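Local coordinates for protein heme oxygenase (Leptospira interrogans, PDB 5KZL) that probably catalyses the oxygen-dependent breakdown of heme to biliverdin, carbon monoxide and iron, at residues E49-V54 / Q206-E211; P77-K82 / G135-G140; Q112-I117 / A126-V131. The protein carries 1 engineered substitution. All coordinates share one frame; numbering follows the deposited sequence.

Contact 1: E49-V54 / Q206-E211. With HEM (protoporphyrin IX containing Fe), chain B.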
# COMPACT_ATOMS: atom_id res chain seq x y z
N GLU A 49 0.79 0.24 -12.35
CA GLU A 49 -0.05 1.38 -12.74
C GLU A 49 -1.16 1.58 -11.76
O GLU A 49 -1.40 2.72 -11.37
CB GLU A 49 -0.66 1.17 -14.12
CG GLU A 49 0.37 1.22 -15.22
CD GLU A 49 -0.22 0.93 -16.57
OE1 GLU A 49 -1.38 0.48 -16.65
OE2 GLU A 49 0.48 1.17 -17.57
N ALA A 50 -1.85 0.49 -11.37
CA ALA A 50 -2.94 0.54 -10.39
C ALA A 50 -2.41 1.10 -9.06
O ALA A 50 -3.06 1.98 -8.50
CB ALA A 50 -3.54 -0.85 -10.19
N PHE A 51 -1.22 0.65 -8.60
CA PHE A 51 -0.60 1.16 -7.37
C PHE A 51 -0.21 2.62 -7.52
O PHE A 51 -0.39 3.39 -6.58
CB PHE A 51 0.60 0.30 -6.96
CG PHE A 51 0.26 -0.97 -6.22
CD1 PHE A 51 -0.90 -1.07 -5.45
CD2 PHE A 51 1.13 -2.06 -6.22
CE1 PHE A 51 -1.20 -2.24 -4.74
CE2 PHE A 51 0.86 -3.20 -5.48
CZ PHE A 51 -0.32 -3.30 -4.77
N TYR A 52 0.29 3.02 -8.70
CA TYR A 52 0.60 4.44 -8.89
C TYR A 52 -0.61 5.33 -8.54
O TYR A 52 -0.46 6.28 -7.76
CB TYR A 52 1.09 4.75 -10.31
CG TYR A 52 1.20 6.25 -10.49
CD1 TYR A 52 2.28 6.96 -9.98
CD2 TYR A 52 0.15 6.99 -11.05
CE1 TYR A 52 2.35 8.35 -10.07
CE2 TYR A 52 0.21 8.37 -11.16
CZ TYR A 52 1.31 9.06 -10.66
OH TYR A 52 1.37 10.43 -10.75
N TYR A 53 -1.79 5.04 -9.13
CA TYR A 53 -2.98 5.87 -8.89
C TYR A 53 -3.42 5.82 -7.42
O TYR A 53 -3.81 6.84 -6.84
CB TYR A 53 -4.10 5.48 -9.87
CG TYR A 53 -3.75 5.86 -11.29
CD1 TYR A 53 -3.55 7.20 -11.64
CD2 TYR A 53 -3.58 4.89 -12.28
CE1 TYR A 53 -3.19 7.56 -12.94
CE2 TYR A 53 -3.21 5.24 -13.58
CZ TYR A 53 -3.05 6.58 -13.91
OH TYR A 53 -2.71 6.98 -15.19
N VAL A 54 -3.31 4.65 -6.81
CA VAL A 54 -3.72 4.46 -5.41
C VAL A 54 -2.84 5.29 -4.48
O VAL A 54 -3.36 6.07 -3.68
CB VAL A 54 -3.69 2.94 -5.06
CG1 VAL A 54 -3.77 2.71 -3.55
CG2 VAL A 54 -4.81 2.20 -5.80
N GLN A 206 -7.77 -6.68 -3.33
CA GLN A 206 -8.19 -7.92 -4.01
C GLN A 206 -8.86 -7.55 -5.35
O GLN A 206 -8.65 -8.25 -6.34
CB GLN A 206 -9.19 -8.72 -3.15
CG GLN A 206 -8.61 -9.22 -1.83
CD GLN A 206 -9.55 -10.11 -1.04
OE1 GLN A 206 -10.21 -11.01 -1.58
NE2 GLN A 206 -9.58 -9.92 0.29
N GLY A 207 -9.62 -6.45 -5.36
CA GLY A 207 -10.29 -5.92 -6.54
C GLY A 207 -9.35 -5.55 -7.66
O GLY A 207 -9.56 -5.95 -8.81
N ILE A 208 -8.27 -4.83 -7.35
CA ILE A 208 -7.28 -4.46 -8.37
C ILE A 208 -6.49 -5.70 -8.82
O ILE A 208 -6.22 -5.83 -10.01
CB ILE A 208 -6.36 -3.24 -7.99
CG1 ILE A 208 -5.53 -3.50 -6.74
CG2 ILE A 208 -7.17 -1.94 -7.87
CD1 ILE A 208 -4.56 -2.36 -6.32
N PHE A 209 -6.19 -6.65 -7.91
CA PHE A 209 -5.48 -7.88 -8.26
C PHE A 209 -6.31 -8.79 -9.17
O PHE A 209 -5.74 -9.46 -10.06
CB PHE A 209 -4.96 -8.65 -7.02
CG PHE A 209 -3.97 -7.93 -6.13
CD1 PHE A 209 -3.14 -6.93 -6.63
CD2 PHE A 209 -3.85 -8.27 -4.79
CE1 PHE A 209 -2.23 -6.26 -5.80
CE2 PHE A 209 -2.92 -7.62 -3.96
CZ PHE A 209 -2.13 -6.62 -4.47
N SER A 210 -7.66 -8.76 -8.97
CA SER A 210 -8.66 -9.53 -9.73
C SER A 210 -8.63 -9.18 -11.22
O SER A 210 -9.04 -9.98 -12.05
CB SER A 210 -10.07 -9.27 -9.19
OG SER A 210 -10.70 -8.18 -9.83
N GLU A 211 -8.19 -7.96 -11.55
CA GLU A 211 -8.16 -7.49 -12.93
C GLU A 211 -7.00 -8.00 -13.76
O GLU A 211 -7.06 -7.94 -14.99
CB GLU A 211 -8.11 -5.97 -12.95
CG GLU A 211 -9.42 -5.31 -12.58
CD GLU A 211 -9.32 -3.81 -12.52
OE1 GLU A 211 -8.25 -3.30 -12.13
OE2 GLU A 211 -10.35 -3.14 -12.78
CHA HEM B . 2.67 -8.37 6.83
CHB HEM B . -0.48 -6.25 3.99
CHC HEM B . 0.53 -9.48 0.62
CHD HEM B . 4.21 -10.92 3.12
C1A HEM B . 1.74 -7.52 6.34
C2A HEM B . 1.11 -6.49 7.12
C3A HEM B . 0.21 -5.92 6.33
C4A HEM B . 0.29 -6.54 5.08
CMA HEM B . -0.68 -4.79 6.65
CAA HEM B . 1.40 -6.12 8.55
CBA HEM B . 0.73 -7.07 9.57
CGA HEM B . 0.92 -6.56 10.94
O1A HEM B . -0.02 -6.26 11.61
O2A HEM B . 2.06 -6.44 11.36
C1B HEM B . -0.51 -6.96 2.81
C2B HEM B . -1.46 -6.71 1.73
C3B HEM B . -1.15 -7.63 0.80
C4B HEM B . -0.04 -8.44 1.32
CMB HEM B . -2.50 -5.65 1.64
CAB HEM B . -1.74 -7.88 -0.46
CBB HEM B . -2.83 -7.33 -0.64
C1C HEM B . 1.71 -10.08 0.90
C2C HEM B . 2.51 -10.83 -0.01
C3C HEM B . 3.57 -11.22 0.72
C4C HEM B . 3.43 -10.69 2.05
CMC HEM B . 2.22 -11.10 -1.49
CAC HEM B . 4.65 -12.04 0.21
CBC HEM B . 5.77 -12.06 0.79
C1D HEM B . 4.03 -10.41 4.39
C2D HEM B . 4.90 -10.77 5.54
C3D HEM B . 4.49 -10.04 6.54
C4D HEM B . 3.36 -9.25 6.04
CMD HEM B . 6.05 -11.71 5.52
CAD HEM B . 5.05 -10.07 7.94
CBD HEM B . 6.35 -9.38 8.08
CGD HEM B . 6.88 -9.41 9.48
O1D HEM B . 6.19 -9.67 10.39
O2D HEM B . 8.03 -9.14 9.64
NA HEM B . 1.17 -7.50 5.13
NB HEM B . 0.21 -7.98 2.47
NC HEM B . 2.29 -10.05 2.07
ND HEM B . 3.15 -9.51 4.76
FE HEM B . 1.72 -8.79 3.65
O HOH W 1 3.21 -7.30 2.76
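Ile208 turns CG1 into the slot between its backbone N and carbonyl carbon (chi1 61°) and then extends, which aims CD1 at Phe51. Phe51 sets CG anti to its own carbonyl carbon, and its ring reaches toward helix 188-210. Ile208 CD1 meets Phe51 CE1 at 3.7 Å. The same methyl lies 4.0 Å from Phe51 CD1, so it reaches the CD1-CE1 bond of the ring. Ala50 CB adds a looser contact to Ile208 CD1 at 4.3 Å. Further along, Phe51 CZ touches Phe209 CE1 at 3.7 Å. The two ring planes are almost perpendicular, at 84°, with centroids 6.0 Å apart. Phe51 CZ comes to the edge of the Phe209 ring.

Another part of that edge meets the heme: Phe209 CE2 is 3.3 Å from vinyl carbon HEM CBB, a snug fit. Phe209 belongs to the heme pocket, and Phe51 packs behind it as a second-shell residue. No hydrogen bond joins the two segments, so the grip is apolar.

The two segments run roughly antiparallel, with local axes 148° apart in direction and 11.0 Å apart at closest approach. Thr107 of helix 105-120 touches both Ala50 and Ile208. Leu85 of helix 82-93 packs on Phe51, and Glu211 hydrogen-bonds to Ala106 N near the start of helix 105-120.

Contact 2: P77-K82 / G135-G140. With HEM (protoporphyrin IX containing Fe), chain B.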
# COMPACT_ATOMS: atom_id res chain seq x y z
N PRO A 77 6.21 10.63 5.88
CA PRO A 77 6.56 10.78 4.45
C PRO A 77 7.64 9.80 3.99
O PRO A 77 7.77 9.58 2.79
CB PRO A 77 7.08 12.22 4.34
CG PRO A 77 6.50 12.92 5.51
CD PRO A 77 6.36 11.91 6.61
N GLU A 78 8.41 9.21 4.94
CA GLU A 78 9.44 8.18 4.66
C GLU A 78 8.84 7.00 3.89
O GLU A 78 9.57 6.28 3.20
CB GLU A 78 10.03 7.61 5.97
CG GLU A 78 10.80 8.62 6.79
CD GLU A 78 10.02 9.24 7.94
OE1 GLU A 78 8.80 9.48 7.81
OE2 GLU A 78 10.69 9.64 8.91
N LEU A 79 7.53 6.75 4.10
CA LEU A 79 6.81 5.62 3.51
C LEU A 79 6.27 5.86 2.12
O LEU A 79 5.94 4.88 1.45
CB LEU A 79 5.67 5.18 4.45
CG LEU A 79 6.06 4.73 5.86
CD1 LEU A 79 4.83 4.59 6.73
CD2 LEU A 79 6.82 3.38 5.81
N TYR A 80 6.13 7.13 1.69
CA TYR A 80 5.52 7.48 0.39
C TYR A 80 6.12 6.70 -0.76
O TYR A 80 7.35 6.50 -0.82
CB TYR A 80 5.53 8.99 0.13
CG TYR A 80 4.68 9.84 1.06
CD1 TYR A 80 3.85 9.25 2.01
CD2 TYR A 80 4.69 11.23 0.96
CE1 TYR A 80 3.07 10.04 2.87
CE2 TYR A 80 3.92 12.02 1.81
CZ TYR A 80 3.13 11.42 2.78
OH TYR A 80 2.36 12.22 3.57
N ARG A 81 5.23 6.21 -1.65
CA ARG A 81 5.55 5.30 -2.75
C ARG A 81 5.35 5.86 -4.15
O ARG A 81 5.87 5.25 -5.09
CB ARG A 81 4.73 3.98 -2.61
CG ARG A 81 4.89 3.20 -1.28
CD ARG A 81 6.25 2.55 -1.10
NE ARG A 81 7.28 3.51 -0.67
CZ ARG A 81 8.58 3.36 -0.89
NH1 ARG A 81 9.44 4.27 -0.46
NH2 ARG A 81 9.04 2.28 -1.51
N LYS A 82 4.59 6.97 -4.30
CA LYS A 82 4.27 7.53 -5.63
C LYS A 82 5.51 7.69 -6.53
O LYS A 82 5.48 7.24 -7.68
CB LYS A 82 3.51 8.87 -5.50
CG LYS A 82 3.20 9.61 -6.79
CD LYS A 82 2.76 11.02 -6.48
CE LYS A 82 3.31 12.00 -7.48
NZ LYS A 82 2.99 13.40 -7.10
N GLY A 135 2.31 -3.07 5.37
CA GLY A 135 2.49 -4.25 4.51
C GLY A 135 3.72 -4.10 3.63
O GLY A 135 4.53 -5.02 3.52
N ASP A 136 3.89 -2.90 3.02
CA ASP A 136 5.03 -2.59 2.14
C ASP A 136 6.35 -2.67 2.92
O ASP A 136 7.31 -3.29 2.46
CB ASP A 136 4.93 -1.18 1.56
CG ASP A 136 3.75 -0.90 0.66
OD1 ASP A 136 3.21 -1.86 0.06
OD2 ASP A 136 3.38 0.28 0.53
N LEU A 137 6.39 -2.07 4.09
CA LEU A 137 7.59 -2.13 4.91
C LEU A 137 7.89 -3.58 5.36
O LEU A 137 9.05 -3.98 5.33
CB LEU A 137 7.46 -1.21 6.12
CG LEU A 137 8.77 -0.84 6.81
CD1 LEU A 137 9.75 -0.18 5.85
CD2 LEU A 137 8.51 0.06 7.97
N SER A 138 6.84 -4.36 5.71
CA SER A 138 7.01 -5.74 6.17
C SER A 138 7.45 -6.71 5.07
O SER A 138 8.28 -7.58 5.33
CB SER A 138 5.76 -6.24 6.87
OG SER A 138 5.39 -5.33 7.89
N GLY A 139 6.92 -6.54 3.86
CA GLY A 139 7.18 -7.44 2.74
C GLY A 139 8.19 -7.04 1.69
O GLY A 139 8.55 -7.86 0.85
N GLY A 140 8.63 -5.78 1.70
CA GLY A 140 9.54 -5.23 0.70
C GLY A 140 10.80 -6.02 0.38
O GLY A 140 11.08 -6.29 -0.79
CHA HEM B . 2.67 -8.37 6.83
CHB HEM B . -0.48 -6.25 3.99
CHC HEM B . 0.53 -9.48 0.62
CHD HEM B . 4.21 -10.92 3.12
C1A HEM B . 1.74 -7.52 6.34
C2A HEM B . 1.11 -6.49 7.12
C3A HEM B . 0.21 -5.92 6.33
C4A HEM B . 0.29 -6.54 5.08
CMA HEM B . -0.68 -4.79 6.65
CAA HEM B . 1.40 -6.12 8.55
CBA HEM B . 0.73 -7.07 9.57
CGA HEM B . 0.92 -6.56 10.94
O1A HEM B . -0.02 -6.26 11.61
O2A HEM B . 2.06 -6.44 11.36
C1B HEM B . -0.51 -6.96 2.81
C2B HEM B . -1.46 -6.71 1.73
C3B HEM B . -1.15 -7.63 0.80
C4B HEM B . -0.04 -8.44 1.32
CMB HEM B . -2.50 -5.65 1.64
CAB HEM B . -1.74 -7.88 -0.46
CBB HEM B . -2.83 -7.33 -0.64
C1C HEM B . 1.71 -10.08 0.90
C2C HEM B . 2.51 -10.83 -0.01
C3C HEM B . 3.57 -11.22 0.72
C4C HEM B . 3.43 -10.69 2.05
CMC HEM B . 2.22 -11.10 -1.49
CAC HEM B . 4.65 -12.04 0.21
CBC HEM B . 5.77 -12.06 0.79
C1D HEM B . 4.03 -10.41 4.39
C2D HEM B . 4.90 -10.77 5.54
C3D HEM B . 4.49 -10.04 6.54
C4D HEM B . 3.36 -9.25 6.04
CMD HEM B . 6.05 -11.71 5.52
CAD HEM B . 5.05 -10.07 7.94
CBD HEM B . 6.35 -9.38 8.08
CGD HEM B . 6.88 -9.41 9.48
O1D HEM B . 6.19 -9.67 10.39
O2D HEM B . 8.03 -9.14 9.64
NA HEM B . 1.17 -7.50 5.13
NB HEM B . 0.21 -7.98 2.47
NC HEM B . 2.29 -10.05 2.07
ND HEM B . 3.15 -9.51 4.76
FE HEM B . 1.72 -8.79 3.65
O HOH W 1 3.21 -7.30 2.76
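Arg81 NE is held by two carbonyls of its own loop. Its sound bond goes to Leu79 O at 2.9 Å, bent to 141°, with the donor above the carbonyl plane. A weak bond to Tyr80 O shares the same N-H. The arginine chain is bent at chi2 (-70°) and chi3 (79°), which folds the guanidinium back over the loop and turns the methylenes toward helix 125-151. Asp136 therefore meets the aliphatic part: its OD2 lies 3.8 Å from Arg81 CG. The charged atoms do not pair, since Arg81 NE and Asp136 OD2 are 5.2 Å apart. Their polar ends have other partners: Tyr55 OH for Asp136 OD2, Arg132 for OD1, and the carbonyls of Phe161 and Glu163 for Arg81 NH2. Beside this pair, Leu79 CD2 touches Leu137 CD2 at 4.3 Å.

The other side of the helix faces the heme. Gly135 brings its bare CA to 3.2 Å from HEM C4A, and its O accepts a 2.7 Å bond from water 1. That water binds the iron at 2.3 Å. A glycine-rich distal helix of this kind is a hallmark of heme oxygenases.

The loop lies between helices 41-64 and 82-93 and rests on helix 125-151, while Phe173 of helix 170-183 touches both Leu79 and Leu137.

Contact 3: Q112-I117 / A126-V131. With HEM (protoporphyrin IX containing Fe), chain B.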
# COMPACT_ATOMS: atom_id res chain seq x y z
N GLN A 112 -11.58 6.57 -5.39
CA GLN A 112 -12.79 7.21 -4.91
C GLN A 112 -12.95 6.97 -3.40
O GLN A 112 -13.30 7.90 -2.67
CB GLN A 112 -14.02 6.63 -5.64
CG GLN A 112 -15.35 7.11 -5.07
CD GLN A 112 -15.73 8.52 -5.46
OE1 GLN A 112 -14.90 9.34 -5.87
NE2 GLN A 112 -17.01 8.83 -5.33
N ARG A 113 -12.69 5.74 -2.95
CA ARG A 113 -12.80 5.43 -1.54
C ARG A 113 -11.86 6.29 -0.74
O ARG A 113 -12.29 6.89 0.23
CB ARG A 113 -12.59 3.94 -1.23
CG ARG A 113 -12.68 3.61 0.26
CD ARG A 113 -14.09 3.70 0.75
NE ARG A 113 -14.27 3.09 2.07
CZ ARG A 113 -15.37 2.44 2.42
NH1 ARG A 113 -16.37 2.30 1.56
NH2 ARG A 113 -15.48 1.92 3.64
N ILE A 114 -10.59 6.42 -1.21
CA ILE A 114 -9.58 7.23 -0.53
C ILE A 114 -10.02 8.69 -0.43
O ILE A 114 -9.91 9.32 0.64
CB ILE A 114 -8.20 7.08 -1.24
CG1 ILE A 114 -7.65 5.66 -1.11
CG2 ILE A 114 -7.18 8.14 -0.72
CD1 ILE A 114 -6.61 5.30 -2.24
N ARG A 115 -10.48 9.24 -1.54
CA ARG A 115 -10.92 10.63 -1.62
C ARG A 115 -12.08 10.93 -0.69
O ARG A 115 -12.02 11.90 0.04
CB ARG A 115 -11.25 11.00 -3.06
CG ARG A 115 -10.00 11.07 -3.90
CD ARG A 115 -10.31 11.23 -5.36
NE ARG A 115 -9.07 11.50 -6.11
CZ ARG A 115 -9.01 11.61 -7.44
NH1 ARG A 115 -10.10 11.41 -8.17
NH2 ARG A 115 -7.86 11.87 -8.04
N LYS A 116 -13.13 10.11 -0.74
CA LYS A 116 -14.34 10.26 0.05
C LYS A 116 -14.10 10.08 1.56
O LYS A 116 -14.65 10.83 2.37
CB LYS A 116 -15.43 9.34 -0.48
CG LYS A 116 -16.00 9.76 -1.84
CD LYS A 116 -17.15 10.74 -1.69
CE LYS A 116 -17.80 11.11 -3.00
NZ LYS A 116 -16.95 12.01 -3.81
N ILE A 117 -13.22 9.14 1.92
CA ILE A 117 -12.81 8.91 3.31
C ILE A 117 -12.06 10.14 3.81
O ILE A 117 -12.38 10.68 4.86
CB ILE A 117 -11.99 7.59 3.43
CG1 ILE A 117 -12.94 6.37 3.35
CG2 ILE A 117 -11.11 7.53 4.72
CD1 ILE A 117 -13.87 6.19 4.57
N ALA A 126 -5.95 6.17 8.60
CA ALA A 126 -5.03 5.34 9.40
C ALA A 126 -5.08 3.90 8.89
O ALA A 126 -4.05 3.24 8.86
CB ALA A 126 -5.41 5.39 10.88
N ALA A 127 -6.28 3.41 8.49
CA ALA A 127 -6.49 2.06 7.95
C ALA A 127 -5.76 1.85 6.63
O ALA A 127 -5.18 0.80 6.40
CB ALA A 127 -7.97 1.79 7.75
N HIS A 128 -5.78 2.87 5.78
CA HIS A 128 -5.13 2.92 4.48
C HIS A 128 -3.61 2.88 4.63
O HIS A 128 -2.94 2.08 3.96
CB HIS A 128 -5.65 4.14 3.73
CG HIS A 128 -7.07 3.95 3.26
ND1 HIS A 128 -7.35 3.60 1.96
CD2 HIS A 128 -8.23 4.00 3.96
CE1 HIS A 128 -8.67 3.51 1.88
NE2 HIS A 128 -9.25 3.72 3.07
N SER A 129 -3.07 3.72 5.55
CA SER A 129 -1.66 3.74 5.93
C SER A 129 -1.24 2.32 6.43
O SER A 129 -0.30 1.75 5.91
CB SER A 129 -1.43 4.77 7.02
OG SER A 129 -0.13 4.58 7.55
N TYR A 130 -1.99 1.74 7.39
CA TYR A 130 -1.70 0.39 7.91
C TYR A 130 -1.65 -0.69 6.82
O TYR A 130 -0.63 -1.38 6.68
CB TYR A 130 -2.71 -0.01 9.03
CG TYR A 130 -2.63 -1.48 9.41
CD1 TYR A 130 -1.64 -1.95 10.27
CD2 TYR A 130 -3.53 -2.41 8.90
CE1 TYR A 130 -1.54 -3.31 10.60
CE2 TYR A 130 -3.42 -3.78 9.19
CZ TYR A 130 -2.45 -4.21 10.08
OH TYR A 130 -2.34 -5.56 10.37
N VAL A 131 -2.75 -0.87 6.09
CA VAL A 131 -2.89 -1.94 5.11
C VAL A 131 -1.83 -1.85 4.04
O VAL A 131 -1.14 -2.83 3.81
CB VAL A 131 -4.32 -2.07 4.51
CG1 VAL A 131 -4.37 -3.18 3.48
CG2 VAL A 131 -5.34 -2.35 5.62
CHA HEM B . 2.67 -8.37 6.83
CHB HEM B . -0.48 -6.25 3.99
CHC HEM B . 0.53 -9.48 0.62
CHD HEM B . 4.21 -10.92 3.12
C1A HEM B . 1.74 -7.52 6.34
C2A HEM B . 1.11 -6.49 7.12
C3A HEM B . 0.21 -5.92 6.33
C4A HEM B . 0.29 -6.54 5.08
CMA HEM B . -0.68 -4.79 6.65
CAA HEM B . 1.40 -6.12 8.55
CBA HEM B . 0.73 -7.07 9.57
CGA HEM B . 0.92 -6.56 10.94
O1A HEM B . -0.02 -6.26 11.61
O2A HEM B . 2.06 -6.44 11.36
C1B HEM B . -0.51 -6.96 2.81
C2B HEM B . -1.46 -6.71 1.73
C3B HEM B . -1.15 -7.63 0.80
C4B HEM B . -0.04 -8.44 1.32
CMB HEM B . -2.50 -5.65 1.64
CAB HEM B . -1.74 -7.88 -0.46
CBB HEM B . -2.83 -7.33 -0.64
C1C HEM B . 1.71 -10.08 0.90
C2C HEM B . 2.51 -10.83 -0.01
C3C HEM B . 3.57 -11.22 0.72
C4C HEM B . 3.43 -10.69 2.05
CMC HEM B . 2.22 -11.10 -1.49
CAC HEM B . 4.65 -12.04 0.21
CBC HEM B . 5.77 -12.06 0.79
C1D HEM B . 4.03 -10.41 4.39
C2D HEM B . 4.90 -10.77 5.54
C3D HEM B . 4.49 -10.04 6.54
C4D HEM B . 3.36 -9.25 6.04
CMD HEM B . 6.05 -11.71 5.52
CAD HEM B . 5.05 -10.07 7.94
CBD HEM B . 6.35 -9.38 8.08
CGD HEM B . 6.88 -9.41 9.48
O1D HEM B . 6.19 -9.67 10.39
O2D HEM B . 8.03 -9.14 9.64
NA HEM B . 1.17 -7.50 5.13
NB HEM B . 0.21 -7.98 2.47
NC HEM B . 2.29 -10.05 2.07
ND HEM B . 3.15 -9.51 4.76
FE HEM B . 1.72 -8.79 3.65
O HOH W 1 3.21 -7.30 2.76
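This is a buried helix-to-helix packing contact, in which His128 of helix 125-151 reaches across to Arg113 and Ile114 of helix 105-120. The imidazole does most of the touching. Its CG stands anti to the carbonyl carbon (chi1 -72°), which carries the ring toward the neighbouring helix. Ile114 CG1 comes in at a slant, 3.7 Å from His128 ND1. The CG of Arg113 lies near the ring plane at the edge, 4.3 Å from His128 CE1. No hydrogen bond links the segments directly. Instead Glu197 joins them: one carboxylate oxygen binds His128 NE2 and the other forms a salt bridge with Arg113 NH2, so both groups are anchored to the same side chain.

Helix 125-151 presents its next residues to the heme. Tyr130 OH donates a 2.7 Å bond to propionate oxygen HEM O1A, while methyl HEM CMA sits over one face of the Tyr130 ring. Val131 CG1 touches HEM CMB at 3.6 Å. The CB of His128 points away from the heme, whose propionate Tyr130 binds.

Helix 188-210 supplies Glu197, and helix 41-64 adds Ser57 against Ile114 and Met58 against His128.

The three contacts lie about 14 to 16 Å apart, centre to centre, in one all-helical domain. Contact 1 spans the longest stretch of chain, from helix 41-64 to the C-terminal helix 188-210. Contact 2 closes within that span, and contact 3 within contact 2. Contacts 2 and 3 share helix 125-151, where 126-131 and 135-140 almost adjoin. Contact 1 also touches the other two: Tyr52 packs on Lys82, and Val54 O lies against Ile114. Each contact has one segment that reaches the heme. Together they place vinyl, propionate and distal-side neighbours around one heme, with helix 41-64 and the 105-120 helix packed behind.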